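Glutamate--cysteine ligase GshA (Methylobacillus flagellatus KT, PDB 3K1T) probably acts as a glutamate-cysteine ligase, joining the gamma-carboxyl group of glutamate to cysteine on the way to glutathione. Local coordinates at residues H31-Q36 with Y405-R410; G287-G292 with V316-K321; A53-A58 with V274-F279; A117-L122 with V129-I134; M2-L7 with T381-C386. All blocks are in the same frame, centred on the assembly; numbering follows the deposited sequence. Where two conformers were deposited one is given.

Contact 1 of 5, residues H31-Q36 with Y405-R410; sequences HWFRSQ and YGVVAR
Helix 26-40 and helix 398-421 pack against each other here through a cation-pi stack, with Phe33 of the first helix meeting Arg410 of the second. The guanidinium group of Arg410 lies nearly flat over the ring, the two planes turned 26° from each other, and its CZ sits 4.3 Å from the centroid of the Phe33 ring. It is displaced from the ring centre: NH1 of Arg410 comes within 3.6 Å of CD2 of Phe33, on one flank of the ring. The aliphatic start of the same arginine takes up the far end, CB of Arg410 lying 3.6 Å from CE1 of Phe33. Val407 adds a lighter touch, its CG1 standing 4.3 Å from CE2 of Phe33.

The arginine is held from both helices. On its own, the chain folds back at chi3 (-70°), bringing NE of Arg410 to within 3.1 Å of the carbonyl O of Gly406 in a hydrogen bond with the acceptor close to the guanidinium plane. That carbonyl also takes the helical bond from Arg410 N, and the two donors reach it from opposite faces. From the partner helix comes a salt bridge, NH1 to Glu30, one turn before Phe33, so the buried charge is probably balanced. CZ3 of Trp32 lies over the opposite face of the phenylalanine ring, toward its rim.

Around this pair, Phe33 also touches Leu411 of helix 398-421, and Trp32 and Val407 both reach Phe222 of helix 210-226. On the sheet side of helix 398-421, Arg410 rests on Met348 and Ala409 on Ile346, both in strand 340-349.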
# COMPACT_ATOMS: atom_id res chain seq x y z
N HIS A 31 14.81 7.96 -1.00
CA HIS A 31 15.60 7.80 0.21
C HIS A 31 15.48 9.03 1.11
O HIS A 31 15.28 8.91 2.32
CB HIS A 31 17.07 7.55 -0.12
CG HIS A 31 17.93 7.46 1.08
ND1 HIS A 31 18.67 8.52 1.56
CD2 HIS A 31 18.09 6.45 1.98
CE1 HIS A 31 19.30 8.14 2.66
NE2 HIS A 31 18.98 6.90 2.93
N TRP A 32 15.52 10.22 0.50
CA TRP A 32 15.38 11.46 1.29
C TRP A 32 14.01 11.52 1.97
O TRP A 32 13.91 11.82 3.16
CB TRP A 32 15.63 12.67 0.39
CG TRP A 32 15.53 14.00 1.08
CD1 TRP A 32 16.53 14.66 1.73
CD2 TRP A 32 14.37 14.83 1.17
NE1 TRP A 32 16.08 15.84 2.21
CE2 TRP A 32 14.75 15.98 1.90
CE3 TRP A 32 13.06 14.73 0.71
CZ2 TRP A 32 13.87 17.02 2.17
CZ3 TRP A 32 12.19 15.77 0.95
CH2 TRP A 32 12.60 16.91 1.69
N PHE A 33 12.94 11.21 1.24
CA PHE A 33 11.61 11.23 1.86
C PHE A 33 11.55 10.24 3.02
O PHE A 33 11.02 10.56 4.09
CB PHE A 33 10.52 10.87 0.84
CG PHE A 33 9.98 12.05 0.05
CD1 PHE A 33 9.34 13.10 0.69
CD2 PHE A 33 10.10 12.08 -1.34
CE1 PHE A 33 8.83 14.17 -0.03
CE2 PHE A 33 9.57 13.15 -2.07
CZ PHE A 33 8.94 14.19 -1.40
N ARG A 34 12.07 9.03 2.83
CA ARG A 34 12.08 8.07 3.94
C ARG A 34 12.80 8.62 5.17
O ARG A 34 12.28 8.43 6.29
CB ARG A 34 12.66 6.71 3.54
CG ARG A 34 11.62 5.86 2.80
CD ARG A 34 12.15 4.45 2.57
NE ARG A 34 13.10 4.32 1.49
CZ ARG A 34 12.74 4.03 0.23
NH1 ARG A 34 11.46 3.86 -0.11
NH2 ARG A 34 13.66 3.93 -0.67
N SER A 35 13.95 9.29 5.00
CA SER A 35 14.60 9.93 6.13
C SER A 35 13.68 10.96 6.80
O SER A 35 13.63 11.04 8.03
CB SER A 35 15.91 10.61 5.73
OG SER A 35 16.76 9.62 5.21
N GLN A 36 12.94 11.74 6.00
CA GLN A 36 12.04 12.75 6.56
C GLN A 36 10.90 12.15 7.38
O GLN A 36 10.60 12.62 8.49
CB GLN A 36 11.50 13.72 5.49
CG GLN A 36 12.59 14.38 4.63
CD GLN A 36 13.66 15.03 5.45
OE1 GLN A 36 13.37 15.86 6.29
NE2 GLN A 36 14.91 14.63 5.22
N TYR A 405 3.87 15.41 -9.91
CA TYR A 405 2.76 15.86 -9.06
C TYR A 405 2.85 15.22 -7.65
O TYR A 405 2.65 15.90 -6.62
CB TYR A 405 1.40 15.51 -9.68
CG TYR A 405 0.99 16.34 -10.89
CD1 TYR A 405 1.81 17.31 -11.41
CD2 TYR A 405 -0.25 16.14 -11.51
CE1 TYR A 405 1.41 18.08 -12.53
CE2 TYR A 405 -0.65 16.91 -12.62
CZ TYR A 405 0.18 17.88 -13.12
OH TYR A 405 -0.18 18.65 -14.22
N GLY A 406 3.13 13.92 -7.61
CA GLY A 406 3.21 13.22 -6.32
C GLY A 406 4.40 13.65 -5.48
O GLY A 406 4.33 13.64 -4.24
N VAL A 407 5.51 14.03 -6.12
CA VAL A 407 6.66 14.57 -5.39
C VAL A 407 6.32 15.94 -4.72
O VAL A 407 6.53 16.15 -3.51
CB VAL A 407 7.89 14.69 -6.30
CG1 VAL A 407 8.99 15.56 -5.62
CG2 VAL A 407 8.44 13.31 -6.70
N VAL A 408 5.75 16.86 -5.49
CA VAL A 408 5.44 18.18 -4.96
C VAL A 408 4.34 18.07 -3.89
O VAL A 408 4.40 18.73 -2.85
CB VAL A 408 5.06 19.17 -6.07
CG1 VAL A 408 4.72 20.57 -5.48
CG2 VAL A 408 6.24 19.25 -7.13
N ALA A 409 3.39 17.17 -4.10
CA ALA A 409 2.36 16.93 -3.07
C ALA A 409 2.92 16.40 -1.77
O ALA A 409 2.52 16.85 -0.68
CB ALA A 409 1.26 15.99 -3.58
N ARG A 410 3.89 15.51 -1.85
CA ARG A 410 4.58 15.01 -0.67
C ARG A 410 5.49 16.07 0.02
O ARG A 410 5.64 16.04 1.23
CB ARG A 410 5.34 13.72 -0.98
CG ARG A 410 4.38 12.49 -1.15
CD ARG A 410 5.19 11.25 -1.43
NE ARG A 410 5.78 11.29 -2.77
CZ ARG A 410 6.89 10.61 -3.13
NH1 ARG A 410 7.51 9.76 -2.31
NH2 ARG A 410 7.33 10.69 -4.36

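Contact 2 of 5, residues G287-G292 with V316-K321; sequences GTYGMG and VKEGLK
The backbones come nearest at Tyr289 and Val316, their CA atoms 6.8 Å apart, where the turn leading into strand 291-296 faces the irregular loop 316-321. That turn is closed by a bond of 3.2 Å from Gly290 N to Gly287 O, and both glycines have positive phi, a backbone shape that at Gly290 would jam a CB against the preceding carbonyl.

Tyr289 does nearly all the touching on its side. One face of its ring is covered by Lys321: CG of Lys321 lies 3.9 Å from the ring centroid, only 11° off the normal, a CH-pi contact. A bend at chi2 (-50°) then runs the rest of the lysine along the ring, and CE of Lys321 ends 3.7 Å from OH of Tyr289. Val316 crosses the tyrosine at about a right angle, its CG2 3.8 Å from CD1 of Tyr289, and the carboxylate carbon CD of Glu318 comes obliquely to 4.1 Å from CE1 of Tyr289.

The grip is therefore one of methylenes and methyls against an aromatic ring, with the ionic groups at its margin. It rests on dispersion and CH-pi attraction, without a directional polar bond between the two segments.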
# COMPACT_ATOMS: atom_id res chain seq x y z
N GLY A 287 -9.22 34.39 11.62
CA GLY A 287 -9.28 33.33 12.62
C GLY A 287 -10.57 32.54 12.52
O GLY A 287 -10.94 32.09 11.44
N THR A 288 -11.27 32.39 13.65
CA THR A 288 -12.54 31.65 13.68
C THR A 288 -13.61 32.30 12.81
O THR A 288 -14.57 31.63 12.42
CB THR A 288 -13.11 31.53 15.13
OG1 THR A 288 -13.33 32.85 15.70
CG2 THR A 288 -12.15 30.74 16.01
N TYR A 289 -13.48 33.60 12.53
CA TYR A 289 -14.50 34.34 11.78
C TYR A 289 -14.44 34.07 10.27
O TYR A 289 -15.40 34.36 9.57
CB TYR A 289 -14.35 35.86 12.04
CG TYR A 289 -14.69 36.24 13.48
CD1 TYR A 289 -16.00 36.56 13.83
CD2 TYR A 289 -13.72 36.26 14.46
CE1 TYR A 289 -16.33 36.92 15.17
CE2 TYR A 289 -14.03 36.57 15.81
CZ TYR A 289 -15.34 36.89 16.16
OH TYR A 289 -15.65 37.26 17.47
N GLY A 290 -13.31 33.51 9.80
CA GLY A 290 -13.12 33.14 8.42
C GLY A 290 -11.96 33.90 7.76
O GLY A 290 -11.11 34.50 8.43
N MSE A 291 -11.96 33.86 6.42
CA MSE A 291 -10.89 34.45 5.62
C MSE A 291 -11.52 35.15 4.41
O MSE A 291 -12.48 34.64 3.84
CB MSE A 291 -9.90 33.36 5.22
CG MSE A 291 -8.79 33.83 4.28
SE MSE A 291 -7.40 32.46 4.00
CE MSE A 291 -6.24 32.95 5.51
N GLY A 292 -10.98 36.31 4.03
CA GLY A 292 -11.44 37.03 2.84
C GLY A 292 -10.29 36.99 1.83
O GLY A 292 -9.13 37.16 2.22
N VAL A 316 -16.07 39.80 8.42
CA VAL A 316 -17.32 39.89 9.12
C VAL A 316 -17.63 41.35 9.48
O VAL A 316 -16.78 42.24 9.43
CB VAL A 316 -17.32 39.00 10.42
CG1 VAL A 316 -17.32 37.46 10.07
CG2 VAL A 316 -16.12 39.36 11.32
N LYS A 317 -18.89 41.58 9.83
CA LYS A 317 -19.33 42.89 10.25
C LYS A 317 -18.75 43.28 11.61
O LYS A 317 -18.58 44.47 11.88
CB LYS A 317 -20.87 42.97 10.24
CG LYS A 317 -21.46 43.00 8.82
N GLU A 318 -18.43 42.30 12.46
CA GLU A 318 -17.71 42.59 13.75
C GLU A 318 -16.38 43.25 13.40
O GLU A 318 -15.71 42.84 12.41
CB GLU A 318 -17.41 41.31 14.54
CG GLU A 318 -18.59 40.62 15.23
CD GLU A 318 -19.35 39.64 14.35
OE1 GLU A 318 -19.04 39.50 13.13
OE2 GLU A 318 -20.30 39.03 14.87
N GLY A 319 -15.98 44.25 14.18
CA GLY A 319 -14.78 45.06 13.83
C GLY A 319 -13.43 44.43 14.16
O GLY A 319 -13.25 43.75 15.18
N LEU A 320 -12.46 44.62 13.27
CA LEU A 320 -11.04 44.31 13.55
C LEU A 320 -10.79 42.87 14.00
O LEU A 320 -10.09 42.62 15.00
CB LEU A 320 -10.47 45.30 14.56
CG LEU A 320 -10.76 46.78 14.27
CD1 LEU A 320 -10.16 47.68 15.39
CD2 LEU A 320 -10.27 47.20 12.86
N LYS A 321 -11.34 41.92 13.26
CA LYS A 321 -11.08 40.52 13.52
C LYS A 321 -9.92 39.98 12.68
O LYS A 321 -9.39 38.91 12.96
CB LYS A 321 -12.34 39.70 13.30
CG LYS A 321 -13.53 40.11 14.15
CD LYS A 321 -13.20 40.25 15.64
CE LYS A 321 -14.47 40.64 16.42
NZ LYS A 321 -14.20 40.95 17.86

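Contact 3 of 5, residues A53-A58 with V274-F279; sequences AGFKLA and VKQEPF
Val274 sets its two methyls on one face of the Phe55 ring, the two side chains crossing at about a right angle. CG2 of Val274 lies nearer the centre: it is 3.7 Å from the Phe55 centroid in a CH-pi contact and 3.5 Å from CG of the same ring, shifted toward the root of the side chain. The other methyl, CG1 of Val274, reaches outward to CE2 of Phe55 at 3.5 Å, so the valine spans the ring along one flank.

The opposite face of Phe55 is covered from within its own turn, by CB of Ala53, which stands 3.8 Å above the plane near the ring centre. The ring is thus sandwiched between an alanine methyl and a valine. Its chi1 of 61° puts CG of Phe55 between the backbone N and the carbonyl carbon, a crowded position that swings the ring back over Ala53. An alanine in place of Phe55 is likely to open a gap between Ala53 and Val274 and leave the valine methyls without their aromatic partner.

Farther out, Tyr269 of helix 251-272 meets the Phe55 ring edge-to-face and also packs on Val274, while Pro14 and Trp231 touch the phenylalanine from other parts of the chain. The turn itself is closed by the bond of 2.9 Å from Ala53 N to Lys56 O, with Gly54 at positive phi. This is a beta hairpin: residues 53-56 link the antiparallel strands 45-52 and 57-63, and the aromatic side chain at its tip packs against the loop that leaves helix 251-272 for strand 280-285.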
# COMPACT_ATOMS: atom_id res chain seq x y z
N ALA A 53 1.85 25.60 -14.28
CA ALA A 53 1.90 26.82 -15.09
C ALA A 53 2.81 26.61 -16.31
O ALA A 53 3.02 27.55 -17.10
CB ALA A 53 2.43 27.97 -14.22
N GLY A 54 3.42 25.43 -16.43
CA GLY A 54 4.45 25.21 -17.47
C GLY A 54 5.80 25.80 -17.09
O GLY A 54 6.85 25.18 -17.31
N PHE A 55 5.79 27.01 -16.54
CA PHE A 55 7.01 27.64 -16.01
C PHE A 55 7.22 27.44 -14.49
O PHE A 55 8.24 27.91 -13.91
CB PHE A 55 7.03 29.13 -16.39
CG PHE A 55 5.89 29.93 -15.84
CD1 PHE A 55 5.88 30.32 -14.49
CD2 PHE A 55 4.85 30.34 -16.66
CE1 PHE A 55 4.84 31.08 -13.98
CE2 PHE A 55 3.81 31.11 -16.15
CZ PHE A 55 3.81 31.49 -14.82
N LYS A 56 6.30 26.71 -13.86
CA LYS A 56 6.28 26.51 -12.42
C LYS A 56 5.32 25.36 -12.10
O LYS A 56 4.32 25.19 -12.79
CB LYS A 56 5.69 27.82 -11.77
CG LYS A 56 5.88 27.92 -10.37
CD LYS A 56 5.71 29.30 -9.84
CE LYS A 56 6.01 29.30 -8.38
NZ LYS A 56 6.98 30.39 -8.05
N LEU A 57 5.60 24.60 -11.04
CA LEU A 57 4.70 23.57 -10.54
C LEU A 57 4.67 23.68 -9.00
O LEU A 57 5.65 23.37 -8.36
CB LEU A 57 5.13 22.17 -10.98
CG LEU A 57 4.27 21.02 -10.46
CD1 LEU A 57 2.79 21.08 -10.96
CD2 LEU A 57 4.97 19.66 -10.81
N ALA A 58 3.57 24.18 -8.45
CA ALA A 58 3.55 24.59 -7.05
C ALA A 58 2.26 24.19 -6.35
O ALA A 58 1.18 24.15 -6.96
CB ALA A 58 3.81 26.16 -6.90
N VAL A 274 8.31 34.53 -19.45
CA VAL A 274 6.89 34.43 -19.22
C VAL A 274 6.21 35.74 -19.60
O VAL A 274 6.62 36.80 -19.15
CB VAL A 274 6.61 34.12 -17.71
CG1 VAL A 274 5.14 34.14 -17.41
CG2 VAL A 274 7.26 32.77 -17.31
N LYS A 275 5.15 35.66 -20.39
CA LYS A 275 4.45 36.86 -20.85
C LYS A 275 3.15 37.16 -20.14
O LYS A 275 2.60 38.22 -20.34
CB LYS A 275 4.20 36.79 -22.35
CG LYS A 275 5.52 36.71 -23.14
CD LYS A 275 6.40 37.96 -22.96
CE LYS A 275 7.82 37.66 -23.39
NZ LYS A 275 8.66 38.89 -23.42
N GLN A 276 2.66 36.24 -19.31
CA GLN A 276 1.45 36.52 -18.54
C GLN A 276 1.72 37.57 -17.46
O GLN A 276 2.83 37.75 -17.02
CB GLN A 276 0.86 35.25 -17.91
CG GLN A 276 0.09 34.37 -18.88
CD GLN A 276 1.01 33.43 -19.63
OE1 GLN A 276 2.16 33.25 -19.26
NE2 GLN A 276 0.50 32.79 -20.65
N GLU A 277 0.66 38.27 -17.05
CA GLU A 277 0.73 39.29 -15.99
C GLU A 277 0.93 38.65 -14.62
O GLU A 277 0.22 37.71 -14.28
CB GLU A 277 -0.57 40.08 -15.92
CG GLU A 277 -1.01 40.80 -17.19
CD GLU A 277 -2.19 41.72 -16.91
OE1 GLU A 277 -2.00 42.72 -16.19
OE2 GLU A 277 -3.32 41.41 -17.36
N PRO A 278 1.90 39.14 -13.82
CA PRO A 278 1.97 38.69 -12.43
C PRO A 278 0.68 39.04 -11.69
O PRO A 278 0.07 40.05 -11.98
CB PRO A 278 3.14 39.49 -11.85
CG PRO A 278 3.96 39.93 -13.02
CD PRO A 278 3.01 40.04 -14.18
N PHE A 279 0.29 38.17 -10.75
CA PHE A 279 -0.84 38.44 -9.89
C PHE A 279 -0.53 37.99 -8.50
O PHE A 279 0.32 37.12 -8.29
CB PHE A 279 -2.19 37.88 -10.42
CG PHE A 279 -2.39 36.39 -10.28
CD1 PHE A 279 -1.78 35.50 -11.19
CD2 PHE A 279 -3.22 35.87 -9.28
CE1 PHE A 279 -2.01 34.08 -11.09
CE2 PHE A 279 -3.48 34.49 -9.18
CZ PHE A 279 -2.85 33.58 -10.08

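Contact 4 of 5, residues A117-L122 with V129-I134; sequences ALTHIL and VRIGSI. With SO4 (sulfate ion), chain D.
ND1 of His120 donates a hydrogen bond of 2.8 Å to O2 of a sulfate ion, reaching it close to the plane of the imidazole, with an N-H...O angle of 156°. The ring turns outward because CG stands anti to the backbone N (chi1 178°). Arg123, one turn further on, donates to the same sulfate, which probably came from the crystallisation liquor. A leucine here has no N-H to offer O2, and the sulfate would probably be held less firmly, with Arg123 left as a partner.

Thr119, beside the histidine, faces the strand. Its CG2 lies 4.0 Å from CG1 of Val129, and its OG1, bonded to Val115 O one turn back, passes 4.0 Å from CD1 of Ile131; both Thr119 and Ile131 have a second conformer, so this fit is only one of those modelled. Firmer is the approach of CG2 of Val129 to CB of Leu122 at 3.7 Å.

Helix 109-124 runs roughly antiparallel to strand 128-133, the short segments at 149° with axes 9.1 Å apart. Together with strand 97-102, parallel to 128-133, they form a beta-alpha-beta unit: Thr119 and Leu122 also rest on Leu100 and Leu98 of that strand, and Ile131 reaches strand 151-160 beyond.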
# COMPACT_ATOMS: atom_id res chain seq x y z
N ALA A 117 -17.88 7.15 0.99
CA ALA A 117 -16.63 6.61 0.37
C ALA A 117 -15.51 6.48 1.39
O ALA A 117 -14.80 5.47 1.42
CB ALA A 117 -16.19 7.54 -0.79
N LEU A 118 -15.34 7.51 2.23
CA LEU A 118 -14.35 7.48 3.30
C LEU A 118 -14.63 6.37 4.34
O LEU A 118 -13.73 5.61 4.73
CB LEU A 118 -14.24 8.85 3.98
CG LEU A 118 -13.29 8.95 5.16
CD1 LEU A 118 -11.82 8.54 4.88
CD2 LEU A 118 -13.36 10.39 5.74
N THR A 119 -15.89 6.26 4.75
CA THR A 119 -16.30 5.23 5.70
C THR A 119 -16.02 3.83 5.15
O THR A 119 -15.54 2.93 5.87
CB THR A 119 -17.80 5.38 6.05
OG1 THR A 119 -18.04 6.69 6.60
CG2 THR A 119 -18.21 4.31 7.02
N HIS A 120 -16.27 3.66 3.85
CA HIS A 120 -16.04 2.39 3.18
C HIS A 120 -14.56 2.00 3.21
O HIS A 120 -14.20 0.85 3.56
CB HIS A 120 -16.49 2.44 1.73
CG HIS A 120 -16.25 1.16 0.97
ND1 HIS A 120 -16.88 -0.01 1.29
CD2 HIS A 120 -15.44 0.89 -0.08
CE1 HIS A 120 -16.45 -0.97 0.48
NE2 HIS A 120 -15.58 -0.45 -0.36
N ILE A 121 -13.69 2.95 2.89
CA ILE A 121 -12.23 2.69 2.98
C ILE A 121 -11.81 2.27 4.38
O ILE A 121 -11.06 1.31 4.56
CB ILE A 121 -11.40 3.92 2.53
CG1 ILE A 121 -11.59 4.19 1.03
CG2 ILE A 121 -9.88 3.77 2.89
CD1 ILE A 121 -11.28 5.68 0.66
N LEU A 122 -12.30 2.98 5.39
CA LEU A 122 -11.91 2.73 6.77
C LEU A 122 -12.43 1.37 7.27
O LEU A 122 -11.73 0.69 8.01
CB LEU A 122 -12.41 3.87 7.68
CG LEU A 122 -11.83 5.27 7.40
CD1 LEU A 122 -12.65 6.35 8.13
CD2 LEU A 122 -10.37 5.36 7.77
N VAL A 129 -16.64 1.46 12.20
CA VAL A 129 -16.69 2.93 12.04
C VAL A 129 -18.14 3.37 12.20
O VAL A 129 -19.03 2.73 11.66
CB VAL A 129 -16.22 3.37 10.64
CG1 VAL A 129 -16.29 4.92 10.47
CG2 VAL A 129 -14.81 2.83 10.36
N ARG A 130 -18.37 4.45 12.95
CA ARG A 130 -19.68 5.09 13.05
C ARG A 130 -19.47 6.59 12.88
O ARG A 130 -18.38 7.11 13.17
CB ARG A 130 -20.30 4.79 14.44
CG ARG A 130 -20.61 3.30 14.67
CD ARG A 130 -22.01 2.93 14.17
NE ARG A 130 -23.02 3.36 15.15
CZ ARG A 130 -23.24 2.75 16.32
NH1 ARG A 130 -22.61 1.63 16.64
NH2 ARG A 130 -24.14 3.25 17.16
N ILE A 131 -20.52 7.27 12.43
CA ILE A 131 -20.46 8.67 12.11
C ILE A 131 -21.12 9.49 13.22
O ILE A 131 -22.33 9.39 13.44
CB ILE A 131 -21.12 8.97 10.77
CG1 ILE A 131 -20.48 8.13 9.67
CG2 ILE A 131 -20.98 10.45 10.43
CD1 ILE A 131 -21.33 8.00 8.44
N GLY A 132 -20.32 10.28 13.91
CA GLY A 132 -20.79 11.10 15.03
C GLY A 132 -20.86 12.56 14.64
O GLY A 132 -19.84 13.21 14.42
N SER A 133 -22.08 13.07 14.56
CA SER A 133 -22.30 14.47 14.27
C SER A 133 -22.13 15.38 15.48
O SER A 133 -22.62 15.06 16.56
CB SER A 133 -23.76 14.64 13.79
OG SER A 133 -24.02 15.99 13.43
N ILE A 134 -21.52 16.55 15.27
CA ILE A 134 -21.53 17.62 16.26
C ILE A 134 -22.39 18.78 15.77
O ILE A 134 -22.28 19.90 16.28
CB ILE A 134 -20.08 18.10 16.60
CG1 ILE A 134 -19.34 18.64 15.37
CG2 ILE A 134 -19.30 16.95 17.27
CD1 ILE A 134 -17.93 19.32 15.68
S SO4 D . -19.47 0.09 3.73
O1 SO4 D . -20.05 0.38 2.44
O2 SO4 D . -18.23 -0.71 3.66
O3 SO4 D . -19.15 1.44 4.18
O4 SO4 D . -20.32 -0.46 4.77

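Contact 5 of 5, residues M2-L7 with T381-C386; sequences MMVPHL and TFETPC
Van der Waals contact accounts for this meeting, and Glu383 is its common partner. Met2, a selenomethionine in the crystal, lays its CG over the carboxylate of Glu383, the two side chains crossing at about a right angle. CG of Met2 is 3.6 Å from CD of Glu383, and both carboxylate oxygens are nearly as close, so it approaches the flat of the group. The glutamate comes into this position by folding at chi2 (-67°). Val4 adds a second, looser apolar touch lower on the chain, its CG1 standing 4.2 Å from CG of Glu383.

Polar contact between the two segments is lacking. Their backbones stay well apart, the CA atoms of Val4 and Glu383 being 8.1 Å from each other, and each segment has other neighbours. His6 pairs through its backbone with His336 of strand 335-337, and Phe382 meets the rings of Phe402 and Tyr358 edge-to-face. Pro385 packs on Pro78 of the second subunit.

Chemically, then, the exposed N-terminal end lies against the loop 381-386 through methylene and methyl groups, and the glutamate lends this patch its aliphatic stem and the flat of its carboxylate, with its charge making no salt bridge to residues 2-7. With van der Waals contact alone and 113 Å² buried, the meeting probably adds little directional hold.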
# COMPACT_ATOMS: atom_id res chain seq x y z
N MSE A 2 -10.06 7.77 -23.31
CA MSE A 2 -10.53 8.67 -22.26
C MSE A 2 -9.84 10.05 -22.45
O MSE A 2 -8.63 10.11 -22.36
CB MSE A 2 -10.14 8.05 -20.92
CG MSE A 2 -10.33 8.93 -19.72
SE MSE A 2 -12.18 9.49 -19.59
CE MSE A 2 -12.99 7.74 -19.14
N MSE A 3 -10.58 11.14 -22.70
CA MSE A 3 -9.98 12.50 -22.83
C MSE A 3 -9.44 12.96 -21.48
O MSE A 3 -10.13 12.83 -20.44
CB MSE A 3 -11.00 13.53 -23.36
CG MSE A 3 -10.42 14.94 -23.62
SE MSE A 3 -11.66 16.44 -24.10
CE MSE A 3 -12.63 15.61 -25.58
N VAL A 4 -8.24 13.53 -21.47
CA VAL A 4 -7.61 14.08 -20.25
C VAL A 4 -7.20 15.53 -20.49
O VAL A 4 -7.12 15.98 -21.66
CB VAL A 4 -6.36 13.24 -19.81
CG1 VAL A 4 -6.77 11.76 -19.55
CG2 VAL A 4 -5.25 13.28 -20.90
N PRO A 5 -6.90 16.28 -19.41
CA PRO A 5 -6.45 17.66 -19.61
C PRO A 5 -5.11 17.71 -20.32
O PRO A 5 -4.27 16.85 -20.10
CB PRO A 5 -6.34 18.22 -18.18
CG PRO A 5 -7.35 17.38 -17.40
CD PRO A 5 -7.12 15.99 -17.98
N HIS A 6 -4.91 18.74 -21.14
CA HIS A 6 -3.62 19.05 -21.75
C HIS A 6 -3.27 20.51 -21.52
O HIS A 6 -4.16 21.38 -21.48
CB HIS A 6 -3.67 18.76 -23.27
CG HIS A 6 -3.88 17.31 -23.58
ND1 HIS A 6 -2.91 16.36 -23.36
CD2 HIS A 6 -5.00 16.63 -23.94
CE1 HIS A 6 -3.41 15.16 -23.64
NE2 HIS A 6 -4.67 15.31 -24.01
N LEU A 7 -1.98 20.79 -21.41
CA LEU A 7 -1.51 22.17 -21.35
C LEU A 7 -1.79 22.94 -22.64
O LEU A 7 -1.60 22.43 -23.75
CB LEU A 7 0.01 22.20 -21.06
CG LEU A 7 0.49 21.78 -19.69
CD1 LEU A 7 2.03 21.62 -19.67
CD2 LEU A 7 0.06 22.80 -18.63
N THR A 381 -11.64 12.18 -12.54
CA THR A 381 -10.70 11.33 -11.82
C THR A 381 -9.41 11.11 -12.63
O THR A 381 -9.40 11.19 -13.86
CB THR A 381 -11.38 9.98 -11.39
OG1 THR A 381 -10.65 9.43 -10.27
CG2 THR A 381 -11.41 9.00 -12.54
N PHE A 382 -8.31 10.96 -11.90
CA PHE A 382 -6.99 10.71 -12.48
C PHE A 382 -6.99 9.34 -13.14
O PHE A 382 -7.51 8.39 -12.57
CB PHE A 382 -5.92 10.65 -11.38
CG PHE A 382 -5.49 11.97 -10.84
CD1 PHE A 382 -5.95 13.19 -11.35
CD2 PHE A 382 -4.58 11.99 -9.81
CE1 PHE A 382 -5.50 14.38 -10.84
CE2 PHE A 382 -4.14 13.18 -9.28
CZ PHE A 382 -4.61 14.38 -9.78
N GLU A 383 -6.37 9.26 -14.30
CA GLU A 383 -6.19 8.01 -15.03
C GLU A 383 -4.77 7.40 -14.83
O GLU A 383 -4.57 6.21 -15.07
CB GLU A 383 -6.43 8.30 -16.51
CG GLU A 383 -7.87 8.74 -16.86
CD GLU A 383 -8.90 7.63 -16.65
OE1 GLU A 383 -8.61 6.52 -17.15
OE2 GLU A 383 -10.00 7.86 -16.06
N THR A 384 -3.82 8.17 -14.34
CA THR A 384 -2.42 7.74 -14.29
C THR A 384 -1.98 7.67 -12.84
O THR A 384 -2.27 8.60 -12.09
CB THR A 384 -1.53 8.76 -15.07
OG1 THR A 384 -2.03 8.95 -16.40
CG2 THR A 384 -0.05 8.33 -15.13
N PRO A 385 -1.26 6.61 -12.43
CA PRO A 385 -0.68 6.57 -11.09
C PRO A 385 0.44 7.58 -10.92
O PRO A 385 1.07 7.96 -11.91
CB PRO A 385 -0.07 5.16 -11.01
CG PRO A 385 -0.68 4.39 -12.08
CD PRO A 385 -1.01 5.37 -13.17
N CYS A 386 0.72 7.98 -9.68
CA CYS A 386 1.82 8.92 -9.36
C CYS A 386 3.10 8.24 -8.91
O CYS A 386 4.07 8.94 -8.64
CB CYS A 386 1.37 9.91 -8.24
SG CYS A 386 -0.06 10.92 -8.71

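In the fold
Three of the contacts share the body built round the antiparallel sheet. Contact 1 touches contact 3 where CE1 of Tyr405 meets CD1 of Leu57 at 3.7 Å, so helix 398-421 lies against the strand that leaves the hairpin. It also touches contact 5, CA of Gly406 lying 4.3 Å from CB of Cys386, and the segments of these two alternate along the chain. Contacts 3 and 5 reach the same sheet, with nearest atoms about 5 Å apart. Contact 2, on the four-stranded sheet, is 36 Å from contact 1 between centres. Contact 4, with its sulfate, belongs to the mixed sheet, its centre 40 Å from that of contact 3.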